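OxyA protein (Actinoplanes teichomyceticus, PDB 5HH3) is a heme-containing cytochrome P450 monooxygenase that probably catalyses an oxidative phenolic coupling, cyclising the precursor peptide during glycopeptide antibiotic biosynthesis. Local coordinates at residues 171-176 / 234-239; 157-162 / 230-235; 163-168 / 193-198. One frame throughout, in Å; residues are numbered along the deposited sequence.

Interaction 1: 171-176 / 234-239. With HEM (protoporphyrin IX containing Fe), chain G.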
loop_
_atom_site.group_PDB
_atom_site.type_symbol
_atom_site.label_atom_id
_atom_site.label_comp_id
_atom_site.label_asym_id
_atom_site.label_seq_id
_atom_site.Cartn_x
_atom_site.Cartn_y
_atom_site.Cartn_z
ATOM N N ARG B 171 -16.566 -20.555 -4.743
ATOM C CA ARG B 171 -16.889 -19.397 -5.600
ATOM C C ARG B 171 -17.318 -18.155 -4.776
ATOM O O ARG B 171 -16.761 -17.062 -4.948
ATOM C CB ARG B 171 -17.965 -19.793 -6.610
ATOM C CG ARG B 171 -18.275 -18.773 -7.698
ATOM C CD ARG B 171 -19.440 -19.226 -8.576
ATOM N NE ARG B 171 -19.311 -20.636 -8.972
ATOM C CZ ARG B 171 -20.277 -21.565 -8.954
ATOM N NH1 ARG B 171 -21.540 -21.287 -8.598
ATOM N NH2 ARG B 171 -19.983 -22.807 -9.336
ATOM N N SER B 172 -18.272 -18.349 -3.869
ATOM C CA SER B 172 -18.712 -17.298 -2.931
ATOM C C SER B 172 -17.565 -16.653 -2.151
ATOM O O SER B 172 -17.500 -15.431 -2.049
ATOM C CB SER B 172 -19.696 -17.863 -1.906
ATOM O OG SER B 172 -20.647 -18.685 -2.527
ATOM N N LEU B 173 -16.692 -17.480 -1.579
ATOM C CA LEU B 173 -15.549 -16.984 -0.810
ATOM C C LEU B 173 -14.610 -16.175 -1.687
ATOM O O LEU B 173 -14.099 -15.137 -1.248
ATOM C CB LEU B 173 -14.757 -18.128 -0.158
ATOM C CG LEU B 173 -13.455 -17.733 0.570
ATOM C CD1 LEU B 173 -13.737 -16.742 1.695
ATOM C CD2 LEU B 173 -12.726 -18.954 1.102
ATOM N N HIS B 174 -14.362 -16.672 -2.901
ATOM C CA HIS B 174 -13.485 -15.989 -3.849
ATOM C C HIS B 174 -14.095 -14.676 -4.329
ATOM O O HIS B 174 -13.391 -13.677 -4.398
ATOM C CB HIS B 174 -13.145 -16.877 -5.047
ATOM C CG HIS B 174 -12.360 -16.172 -6.115
ATOM N ND1 HIS B 174 -12.947 -15.646 -7.249
ATOM C CD2 HIS B 174 -11.038 -15.885 -6.208
ATOM C CE1 HIS B 174 -12.018 -15.079 -8.000
ATOM N NE2 HIS B 174 -10.852 -15.210 -7.392
ATOM N N ALA B 175 -15.386 -14.684 -4.664
ATOM C CA ALA B 175 -16.110 -13.455 -5.029
ATOM C C ALA B 175 -15.938 -12.361 -3.973
ATOM O O ALA B 175 -15.450 -11.269 -4.275
ATOM C CB ALA B 175 -17.586 -13.752 -5.235
ATOM N N SER B 176 -16.290 -12.693 -2.731
ATOM C CA SER B 176 -16.250 -11.752 -1.603
ATOM C C SER B 176 -14.891 -11.061 -1.407
ATOM O O SER B 176 -14.842 -9.904 -1.008
ATOM C CB SER B 176 -16.665 -12.457 -0.307
ATOM O OG SER B 176 -15.660 -13.357 0.128
ATOM N N PHE B 234 -9.637 -18.892 5.796
ATOM C CA PHE B 234 -8.213 -18.944 5.513
ATOM C C PHE B 234 -7.795 -20.246 4.805
ATOM O O PHE B 234 -7.043 -20.207 3.815
ATOM C CB PHE B 234 -7.368 -18.751 6.771
ATOM C CG PHE B 234 -6.004 -18.289 6.466
ATOM C CD1 PHE B 234 -5.754 -16.932 6.279
ATOM C CD2 PHE B 234 -4.973 -19.207 6.263
ATOM C CE1 PHE B 234 -4.486 -16.488 5.946
ATOM C CE2 PHE B 234 -3.705 -18.768 5.943
ATOM C CZ PHE B 234 -3.457 -17.402 5.794
ATOM N N VAL B 235 -8.264 -21.385 5.292
ATOM C CA VAL B 235 -7.927 -22.650 4.675
ATOM C C VAL B 235 -8.432 -22.728 3.209
ATOM O O VAL B 235 -7.661 -23.085 2.300
ATOM C CB VAL B 235 -8.426 -23.833 5.526
ATOM C CG1 VAL B 235 -8.277 -25.154 4.792
ATOM C CG2 VAL B 235 -7.636 -23.883 6.832
ATOM N N MET B 236 -9.704 -22.393 3.004
ATOM C CA MET B 236 -10.318 -22.365 1.668
ATOM C C MET B 236 -9.833 -21.275 0.716
ATOM O O MET B 236 -9.892 -21.473 -0.488
ATOM C CB MET B 236 -11.835 -22.219 1.776
ATOM C CG MET B 236 -12.534 -23.533 1.910
ATOM S SD MET B 236 -14.280 -23.272 2.250
ATOM C CE MET B 236 -14.759 -22.635 0.641
ATOM N N GLY B 237 -9.409 -20.126 1.244
ATOM C CA GLY B 237 -8.998 -18.987 0.427
ATOM C C GLY B 237 -7.502 -19.015 0.198
ATOM O O GLY B 237 -7.017 -19.523 -0.831
ATOM N N ALA B 238 -6.781 -18.506 1.193
ATOM C CA ALA B 238 -5.329 -18.334 1.155
ATOM C C ALA B 238 -4.560 -19.646 1.135
ATOM O O ALA B 238 -3.604 -19.801 0.369
ATOM C CB ALA B 238 -4.878 -17.499 2.350
ATOM N N GLY B 239 -4.966 -20.577 1.984
ATOM C CA GLY B 239 -4.386 -21.921 2.012
ATOM C C GLY B 239 -4.471 -22.574 0.641
ATOM O O GLY B 239 -3.456 -22.974 0.076
HETATM C CHA HEM G . 1.810 -18.875 7.796
HETATM C CHB HEM G . -1.983 -21.759 6.888
HETATM C CHC HEM G . 0.267 -23.418 2.905
HETATM C CHD HEM G . 4.051 -20.596 3.880
HETATM C C1A HEM G . 0.585 -19.495 7.864
HETATM C C2A HEM G . -0.417 -19.177 8.823
HETATM C C3A HEM G . -1.478 -19.995 8.577
HETATM C C4A HEM G . -1.144 -20.816 7.463
HETATM C CMA HEM G . -2.786 -20.017 9.326
HETATM C CAA HEM G . -0.303 -18.136 9.919
HETATM C CBA HEM G . 0.321 -18.787 11.152
HETATM C CGA HEM G . 0.524 -17.843 12.326
HETATM O O1A HEM G . 0.612 -16.599 12.180
HETATM O O2A HEM G . 0.627 -18.319 13.488
HETATM C C1B HEM G . -1.715 -22.470 5.701
HETATM C C2B HEM G . -2.620 -23.404 5.092
HETATM C C3B HEM G . -1.998 -23.883 3.959
HETATM C C4B HEM G . -0.676 -23.199 3.913
HETATM C CMB HEM G . -3.993 -23.796 5.596
HETATM C CAB HEM G . -2.424 -24.895 2.958
HETATM C CBB HEM G . -3.499 -25.687 3.017
HETATM C C1C HEM G . 1.502 -22.795 2.785
HETATM C C2C HEM G . 2.438 -23.018 1.751
HETATM C C3C HEM G . 3.537 -22.193 2.028
HETATM C C4C HEM G . 3.234 -21.493 3.247
HETATM C CMC HEM G . 2.261 -23.955 0.571
HETATM C CAC HEM G . 4.815 -22.026 1.289
HETATM C CBC HEM G . 5.206 -22.700 0.210
HETATM C C1D HEM G . 3.693 -19.908 5.039
HETATM C C2D HEM G . 4.611 -18.911 5.630
HETATM C C3D HEM G . 3.994 -18.426 6.718
HETATM C C4D HEM G . 2.701 -19.140 6.774
HETATM C CMD HEM G . 5.974 -18.457 5.159
HETATM C CAD HEM G . 4.561 -17.367 7.654
HETATM C CBD HEM G . 4.322 -15.919 7.200
HETATM C CGD HEM G . 4.932 -14.923 8.200
HETATM O O1D HEM G . 4.825 -13.692 8.060
HETATM O O2D HEM G . 5.575 -15.273 9.200
HETATM N NA HEM G . 0.134 -20.511 7.046
HETATM N NB HEM G . -0.588 -22.415 4.984
HETATM N NC HEM G . 2.015 -21.912 3.692
HETATM N ND HEM G . 2.573 -20.039 5.777
HETATM FE FE HEM G . 1.065 -21.182 5.408
HETATM O O HOH W 1 0.109 -19.575 4.444
#

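Interaction 2: 157-162 / 230-235. With HEM (protoporphyrin IX containing Fe), chain G.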
loop_
_atom_site.group_PDB
_atom_site.type_symbol
_atom_site.label_atom_id
_atom_site.label_comp_id
_atom_site.label_asym_id
_atom_site.label_seq_id
_atom_site.Cartn_x
_atom_site.Cartn_y
_atom_site.Cartn_z
ATOM N N ASP B 157 -12.403 -30.750 1.379
ATOM C CA ASP B 157 -12.495 -32.078 2.044
ATOM C C ASP B 157 -11.922 -32.027 3.466
ATOM O O ASP B 157 -12.536 -32.550 4.388
ATOM C CB ASP B 157 -11.787 -33.194 1.253
ATOM C CG ASP B 157 -12.524 -33.591 -0.022
ATOM O OD1 ASP B 157 -13.676 -33.154 -0.258
ATOM O OD2 ASP B 157 -11.939 -34.365 -0.812
ATOM N N PHE B 158 -10.786 -31.352 3.645
ATOM C CA PHE B 158 -10.177 -31.207 4.960
ATOM C C PHE B 158 -11.132 -30.495 5.930
ATOM O O PHE B 158 -11.261 -30.900 7.082
ATOM C CB PHE B 158 -8.828 -30.499 4.839
ATOM C CG PHE B 158 -8.200 -30.124 6.153
ATOM C CD1 PHE B 158 -7.549 -31.078 6.927
ATOM C CD2 PHE B 158 -8.236 -28.809 6.603
ATOM C CE1 PHE B 158 -6.966 -30.727 8.138
ATOM C CE2 PHE B 158 -7.648 -28.453 7.813
ATOM C CZ PHE B 158 -7.005 -29.416 8.577
ATOM N N LEU B 159 -11.818 -29.465 5.440
ATOM C CA LEU B 159 -12.861 -28.791 6.207
ATOM C C LEU B 159 -14.155 -29.585 6.396
ATOM O O LEU B 159 -14.967 -29.209 7.234
ATOM C CB LEU B 159 -13.234 -27.460 5.572
ATOM C CG LEU B 159 -12.160 -26.393 5.539
ATOM C CD1 LEU B 159 -12.798 -25.164 4.921
ATOM C CD2 LEU B 159 -11.622 -26.083 6.941
ATOM N N GLY B 160 -14.368 -30.645 5.625
ATOM C CA GLY B 160 -15.584 -31.420 5.702
ATOM C C GLY B 160 -16.747 -30.805 4.935
ATOM O O GLY B 160 -17.900 -31.105 5.245
ATOM N N ILE B 161 -16.478 -29.955 3.939
ATOM C CA ILE B 161 -17.565 -29.432 3.103
ATOM C C ILE B 161 -18.022 -30.604 2.204
ATOM O O ILE B 161 -17.182 -31.211 1.556
ATOM C CB ILE B 161 -17.127 -28.231 2.218
ATOM C CG1 ILE B 161 -16.383 -27.133 3.009
ATOM C CG2 ILE B 161 -18.329 -27.629 1.500
ATOM C CD1 ILE B 161 -17.118 -26.628 4.226
ATOM N N PRO B 162 -19.335 -30.948 2.190
ATOM C CA PRO B 162 -19.756 -32.009 1.273
ATOM C C PRO B 162 -19.481 -31.639 -0.172
ATOM O O PRO B 162 -19.530 -30.456 -0.519
ATOM C CB PRO B 162 -21.265 -32.143 1.536
ATOM C CG PRO B 162 -21.448 -31.668 2.929
ATOM C CD PRO B 162 -20.427 -30.574 3.113
ATOM N N GLY B 230 -13.416 -17.936 10.477
ATOM C CA GLY B 230 -12.194 -17.298 10.031
ATOM C C GLY B 230 -11.119 -18.283 9.638
ATOM O O GLY B 230 -10.432 -18.089 8.627
ATOM N N VAL B 231 -10.974 -19.353 10.409
ATOM C CA VAL B 231 -9.973 -20.372 10.080
ATOM C C VAL B 231 -10.374 -21.101 8.787
ATOM O O VAL B 231 -9.520 -21.305 7.918
ATOM C CB VAL B 231 -9.745 -21.384 11.221
ATOM C CG1 VAL B 231 -8.709 -22.423 10.811
ATOM C CG2 VAL B 231 -9.260 -20.658 12.472
ATOM N N ALA B 232 -11.655 -21.465 8.663
ATOM C CA ALA B 232 -12.159 -22.094 7.438
ATOM C C ALA B 232 -11.896 -21.251 6.193
ATOM O O ALA B 232 -11.408 -21.765 5.193
ATOM C CB ALA B 232 -13.640 -22.415 7.550
ATOM N N ALA B 233 -12.208 -19.965 6.278
ATOM C CA ALA B 233 -12.009 -19.039 5.184
ATOM C C ALA B 233 -10.523 -18.916 4.803
ATOM O O ALA B 233 -10.182 -18.890 3.622
ATOM C CB ALA B 233 -12.604 -17.686 5.533
ATOM N N PHE B 234 -9.637 -18.892 5.796
ATOM C CA PHE B 234 -8.213 -18.944 5.513
ATOM C C PHE B 234 -7.795 -20.246 4.805
ATOM O O PHE B 234 -7.043 -20.207 3.815
ATOM C CB PHE B 234 -7.368 -18.751 6.771
ATOM C CG PHE B 234 -6.004 -18.289 6.466
ATOM C CD1 PHE B 234 -5.754 -16.932 6.279
ATOM C CD2 PHE B 234 -4.973 -19.207 6.263
ATOM C CE1 PHE B 234 -4.486 -16.488 5.946
ATOM C CE2 PHE B 234 -3.705 -18.768 5.943
ATOM C CZ PHE B 234 -3.457 -17.402 5.794
ATOM N N VAL B 235 -8.264 -21.385 5.292
ATOM C CA VAL B 235 -7.927 -22.650 4.675
ATOM C C VAL B 235 -8.432 -22.728 3.209
ATOM O O VAL B 235 -7.661 -23.085 2.300
ATOM C CB VAL B 235 -8.426 -23.833 5.526
ATOM C CG1 VAL B 235 -8.277 -25.154 4.792
ATOM C CG2 VAL B 235 -7.636 -23.883 6.832
HETATM C CHA HEM G . 1.810 -18.875 7.796
HETATM C CHB HEM G . -1.983 -21.759 6.888
HETATM C CHC HEM G . 0.267 -23.418 2.905
HETATM C CHD HEM G . 4.051 -20.596 3.880
HETATM C C1A HEM G . 0.585 -19.495 7.864
HETATM C C2A HEM G . -0.417 -19.177 8.823
HETATM C C3A HEM G . -1.478 -19.995 8.577
HETATM C C4A HEM G . -1.144 -20.816 7.463
HETATM C CMA HEM G . -2.786 -20.017 9.326
HETATM C CAA HEM G . -0.303 -18.136 9.919
HETATM C CBA HEM G . 0.321 -18.787 11.152
HETATM C CGA HEM G . 0.524 -17.843 12.326
HETATM O O1A HEM G . 0.612 -16.599 12.180
HETATM O O2A HEM G . 0.627 -18.319 13.488
HETATM C C1B HEM G . -1.715 -22.470 5.701
HETATM C C2B HEM G . -2.620 -23.404 5.092
HETATM C C3B HEM G . -1.998 -23.883 3.959
HETATM C C4B HEM G . -0.676 -23.199 3.913
HETATM C CMB HEM G . -3.993 -23.796 5.596
HETATM C CAB HEM G . -2.424 -24.895 2.958
HETATM C CBB HEM G . -3.499 -25.687 3.017
HETATM C C1C HEM G . 1.502 -22.795 2.785
HETATM C C2C HEM G . 2.438 -23.018 1.751
HETATM C C3C HEM G . 3.537 -22.193 2.028
HETATM C C4C HEM G . 3.234 -21.493 3.247
HETATM C CMC HEM G . 2.261 -23.955 0.571
HETATM C CAC HEM G . 4.815 -22.026 1.289
HETATM C CBC HEM G . 5.206 -22.700 0.210
HETATM C C1D HEM G . 3.693 -19.908 5.039
HETATM C C2D HEM G . 4.611 -18.911 5.630
HETATM C C3D HEM G . 3.994 -18.426 6.718
HETATM C C4D HEM G . 2.701 -19.140 6.774
HETATM C CMD HEM G . 5.974 -18.457 5.159
HETATM C CAD HEM G . 4.561 -17.367 7.654
HETATM C CBD HEM G . 4.322 -15.919 7.200
HETATM C CGD HEM G . 4.932 -14.923 8.200
HETATM O O1D HEM G . 4.825 -13.692 8.060
HETATM O O2D HEM G . 5.575 -15.273 9.200
HETATM N NA HEM G . 0.134 -20.511 7.046
HETATM N NB HEM G . -0.588 -22.415 4.984
HETATM N NC HEM G . 2.015 -21.912 3.692
HETATM N ND HEM G . 2.573 -20.039 5.777
HETATM FE FE HEM G . 1.065 -21.182 5.408
HETATM O O HOH W 1 0.109 -19.575 4.444
#

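Interaction 3: 163-168 / 193-198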
loop_
_atom_site.group_PDB
_atom_site.type_symbol
_atom_site.label_atom_id
_atom_site.label_comp_id
_atom_site.label_asym_id
_atom_site.label_seq_id
_atom_site.Cartn_x
_atom_site.Cartn_y
_atom_site.Cartn_z
ATOM N N ARG B 163 -19.181 -32.647 -0.991
ATOM C CA ARG B 163 -18.784 -32.443 -2.386
ATOM C C ARG B 163 -19.765 -31.614 -3.204
ATOM O O ARG B 163 -19.355 -30.777 -4.005
ATOM C CB ARG B 163 -18.558 -33.793 -3.071
ATOM C CG ARG B 163 -17.289 -34.487 -2.611
ATOM C CD ARG B 163 -16.083 -33.771 -3.163
ATOM N NE ARG B 163 -14.816 -34.362 -2.769
ATOM C CZ ARG B 163 -14.122 -35.267 -3.464
ATOM N NH1 ARG B 163 -14.576 -35.785 -4.604
ATOM N NH2 ARG B 163 -12.952 -35.679 -2.994
ATOM N N ASP B 164 -21.051 -31.843 -2.978
ATOM C CA ASP B 164 -22.130 -31.097 -3.647
ATOM C C ASP B 164 -22.071 -29.587 -3.426
ATOM O O ASP B 164 -22.478 -28.823 -4.301
ATOM C CB ASP B 164 -23.499 -31.611 -3.183
ATOM C CG ASP B 164 -23.881 -32.944 -3.813
ATOM O OD1 ASP B 164 -23.079 -33.508 -4.602
ATOM O OD2 ASP B 164 -25.006 -33.428 -3.521
ATOM N N ASP B 165 -21.571 -29.173 -2.257
ATOM C CA ASP B 165 -21.529 -27.758 -1.866
ATOM C C ASP B 165 -20.265 -27.031 -2.272
ATOM O O ASP B 165 -20.264 -25.804 -2.305
ATOM C CB ASP B 165 -21.684 -27.622 -0.344
ATOM C CG ASP B 165 -23.035 -28.100 0.170
ATOM O OD1 ASP B 165 -24.047 -28.035 -0.565
ATOM O OD2 ASP B 165 -23.081 -28.521 1.346
ATOM N N GLN B 166 -19.191 -27.762 -2.576
ATOM C CA GLN B 166 -17.850 -27.162 -2.606
ATOM C C GLN B 166 -17.669 -26.091 -3.682
ATOM O O GLN B 166 -17.082 -25.033 -3.406
ATOM C CB GLN B 166 -16.751 -28.234 -2.762
ATOM C CG GLN B 166 -16.666 -29.201 -1.594
ATOM C CD GLN B 166 -15.527 -30.193 -1.710
ATOM O OE1 GLN B 166 -14.793 -30.187 -2.684
ATOM N NE2 GLN B 166 -15.367 -31.039 -0.702
ATOM N N ALA B 167 -18.155 -26.368 -4.891
ATOM C CA ALA B 167 -17.984 -25.448 -6.021
ATOM C C ALA B 167 -18.629 -24.079 -5.758
ATOM O O ALA B 167 -18.000 -23.045 -5.996
ATOM C CB ALA B 167 -18.554 -26.066 -7.296
ATOM N N ASP B 168 -19.869 -24.089 -5.257
ATOM C CA ASP B 168 -20.620 -22.859 -4.957
ATOM C C ASP B 168 -19.987 -22.081 -3.808
ATOM O O ASP B 168 -19.859 -20.863 -3.886
ATOM C CB ASP B 168 -22.098 -23.162 -4.627
ATOM C CG ASP B 168 -22.918 -23.591 -5.855
ATOM O OD1 ASP B 168 -22.411 -23.513 -6.998
ATOM O OD2 ASP B 168 -24.095 -24.000 -5.681
ATOM N N MET B 193 -20.869 -16.804 4.684
ATOM C CA MET B 193 -21.107 -16.743 6.137
ATOM C C MET B 193 -22.325 -17.517 6.634
ATOM O O MET B 193 -22.263 -18.140 7.695
ATOM C CB MET B 193 -21.242 -15.285 6.592
ATOM C CG MET B 193 -19.938 -14.509 6.580
ATOM S SD MET B 193 -18.776 -15.109 7.818
ATOM C CE MET B 193 -19.649 -14.703 9.341
ATOM N N THR B 194 -23.431 -17.447 5.891
ATOM C CA THR B 194 -24.649 -18.173 6.252
ATOM C C THR B 194 -24.415 -19.681 6.181
ATOM O O THR B 194 -24.901 -20.421 7.033
ATOM C CB THR B 194 -25.844 -17.800 5.342
ATOM O OG1 THR B 194 -26.005 -16.380 5.321
ATOM C CG2 THR B 194 -27.141 -18.437 5.834
ATOM N N TYR B 195 -23.677 -20.132 5.166
ATOM C CA TYR B 195 -23.310 -21.543 5.073
ATOM C C TYR B 195 -22.449 -21.947 6.288
ATOM O O TYR B 195 -22.781 -22.899 6.994
ATOM C CB TYR B 195 -22.582 -21.838 3.757
ATOM C CG TYR B 195 -22.349 -23.315 3.530
ATOM C CD1 TYR B 195 -21.264 -23.954 4.116
ATOM C CD2 TYR B 195 -23.227 -24.083 2.754
ATOM C CE1 TYR B 195 -21.036 -25.300 3.934
ATOM C CE2 TYR B 195 -23.006 -25.444 2.566
ATOM C CZ TYR B 195 -21.894 -26.038 3.161
ATOM O OH TYR B 195 -21.613 -27.366 3.027
ATOM N N MET B 196 -21.380 -21.200 6.552
ATOM C CA MET B 196 -20.461 -21.536 7.657
ATOM C C MET B 196 -21.117 -21.483 9.043
ATOM O O MET B 196 -20.843 -22.337 9.891
ATOM C CB MET B 196 -19.226 -20.631 7.641
ATOM C CG MET B 196 -18.335 -20.783 6.418
ATOM S SD MET B 196 -17.813 -22.461 5.991
ATOM C CE MET B 196 -17.314 -23.031 7.608
ATOM N N ASN B 197 -21.991 -20.503 9.265
ATOM C CA ASN B 197 -22.727 -20.406 10.525
ATOM C C ASN B 197 -23.597 -21.631 10.793
ATOM O O ASN B 197 -23.690 -22.075 11.932
ATOM C CB ASN B 197 -23.594 -19.146 10.564
ATOM C CG ASN B 197 -22.778 -17.865 10.677
ATOM O OD1 ASN B 197 -21.590 -17.880 10.995
ATOM N ND2 ASN B 197 -23.432 -16.740 10.422
ATOM N N LYS B 198 -24.221 -22.181 9.753
ATOM C CA LYS B 198 -24.978 -23.440 9.891
ATOM C C LYS B 198 -24.047 -24.603 10.219
ATOM O O LYS B 198 -24.305 -25.369 11.152
ATOM C CB LYS B 198 -25.777 -23.758 8.622
ATOM C CG LYS B 198 -26.998 -22.876 8.452
ATOM C CD LYS B 198 -27.616 -23.065 7.080
ATOM C CE LYS B 198 -28.790 -22.124 6.879
ATOM N NZ LYS B 198 -29.236 -22.118 5.461
#

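Interaction 1: 171-176 / 234-239
Leu173 on helix 163-178 faces Met236 and Gly237 on helix 225-256, with Leu173 CA 7.0 Å from Gly237 CA, just where the second helix loosens into a pi-type turn over 235-239. That turn is marked by a bond from Gly239 N to Phe234 O of 2.8 Å, one residue longer than an alpha-helical step.

The contact rests on one methyl. Leu173 has CG anti to its own nitrogen (chi1 175°), which stretches the side chain out from its helix and brings CD2 against the neighbour. There CD2 presses on Met236 CB at 3.5 Å, a tight pair of carbons, and lies equally near Gly237 N. The same methyl is also 3.8 Å from Gly237 CA. Met236 takes part through its CB. One turn beyond Leu173, Ser176 OG returns a bond of 2.7 Å to Leu173 O, approaching 38° above the carbonyl plane.

The other side of helix 225-256 is given to the heme. The ring of Phe234 points its edge at the porphyrin, with CE2 3.6 Å from HEM CHB, while the Ala238 methyl, CB, lies 3.7 Å above one face of the Phe234 ring, offset toward the rim. Gly239 O reaches the vinyl carbon HEM CAB. Helix 225-256 corresponds to the long, distorted helix that runs beside the heme in the P450 fold, and helix 163-178, by its order in the fold probably the F helix, packs on the side away from the heme.

Two more helices close the site: Met236 also touches Cys156 and Leu159 of helix 142-159, and both Leu173 and Met236 meet Phe192 of helix 182-205.

Interaction 2: 157-162 / 230-235
Val235 is the odd feature here, a single valine fork that serves a helix and a cofactor at once: CG1 faces both Phe158 and Leu159 of helix 142-159, and CG2 reaches the heme methyl HEM CMB at 3.8 Å. Val235 thus lies between the end of helix 142-159 (probably the E helix) and the porphyrin rim. Phe158 CD2 lies 4.1 Å from Val235 CG1, the two side chains crossing at roughly a right angle, whereas those of Leu159 and Val235 run past each other in opposite directions.

The backbones come close at the neighbouring position, with 6.8 Å between Leu159 CA and Ala232 CA, consistent with the small alanine side chain. Gly160 is the first residue to leave helical angles, in a Schellman motif whose positive phi (81°) turns the chain off the helix; Gly160 N bonds back to Asp157 O. Leu159 stands just before it. Its CG lies beside the backbone nitrogen (chi1 -65°), and the two methyls share the neighbours: CD1 meets Ala232 CB at 3.9 Å and Ala232 O at 3.7 Å, while CD2 lies between Ala232 CA and Val235 CG1, 4.1 Å from each. The contact is buried and wholly apolar in its side chains.

Around it, helix 211-219 packs Met211 on Phe158 and Leu159 and Phe212 on Ala232, helix 182-205 adds Met196 against Ala232, and Arg114 and Met115 of helix 112-136 touch Phe158.

Interaction 3: 163-168 / 193-198
Asp165 and Tyr195 join helices 163-178 and 182-205 by a single, very close contact: Tyr195 OH donates a hydrogen bond of 2.5 Å to Asp165 OD2. The backbones stay well apart, 9.5 Å between Asp165 CA and Tyr195 CA, and the long tyrosine spans most of that gap. Its ring leaves the helix with CG anti to the backbone nitrogen (chi1 -172°), which carries the hydroxyl across to the aspartate.

The tight part is confined to the end of the phenol. Asp165 OD2 lies near the ring plane, at the ring edge, 3.3 Å from Tyr195 CE2 as well as bonded to the hydroxyl, while Asp165 CB comes to 3.4 Å from Tyr195 OH. The carboxylate stands steeply to the ring, with the planes 79° apart. OD2 is met on its anti side, the hydroxyl sitting 33° out of the carboxylate plane. Ile161 and Pro162, in the link just before helix 163-178, also pack on Tyr195, so the phenol is wedged by apolar groups where it is bonded.

Away from this point the contact is loose. The other carboxylate oxygen, Asp165 OD1, lies 4.2 Å from Tyr195 CE2, and Asp164, Asp168, Thr194 and Lys198 are exposed and make no contact across the two segments. This is a surface contact between what are probably, in P450 terms, the F and G helices, away from the heme-binding residues.

Chemically, the direction of the bond is consistent with an ionised carboxylate accepting from the phenol, though the very short length should be read with caution; the hydroxyl dipole would tend to stabilise the carboxylate, and the bond ties the two helices together by one directional link.

Interactions 1 and 2 lie 9 Å apart between centres and use overlapping segments of helix 225-256, sharing Phe234 and Val235, both of which touch the heme. They touch directly: Met236 CG is 3.4 Å from Leu159 CD1, and Leu173 CD2 is 3.6 Å from Ala233 O. Interaction 3 is farther out, its centre about 10 Å from that of interaction 2, to which it is tied by a salt bridge from Arg163 NH2 to Asp157 OD2 of 2.7 Å. With interaction 1 it shares helix 163-178. Together they run from the surface helices inward to the porphyrin, whose iron carries a water at 2.1 Å and Cys348 as axial ligand.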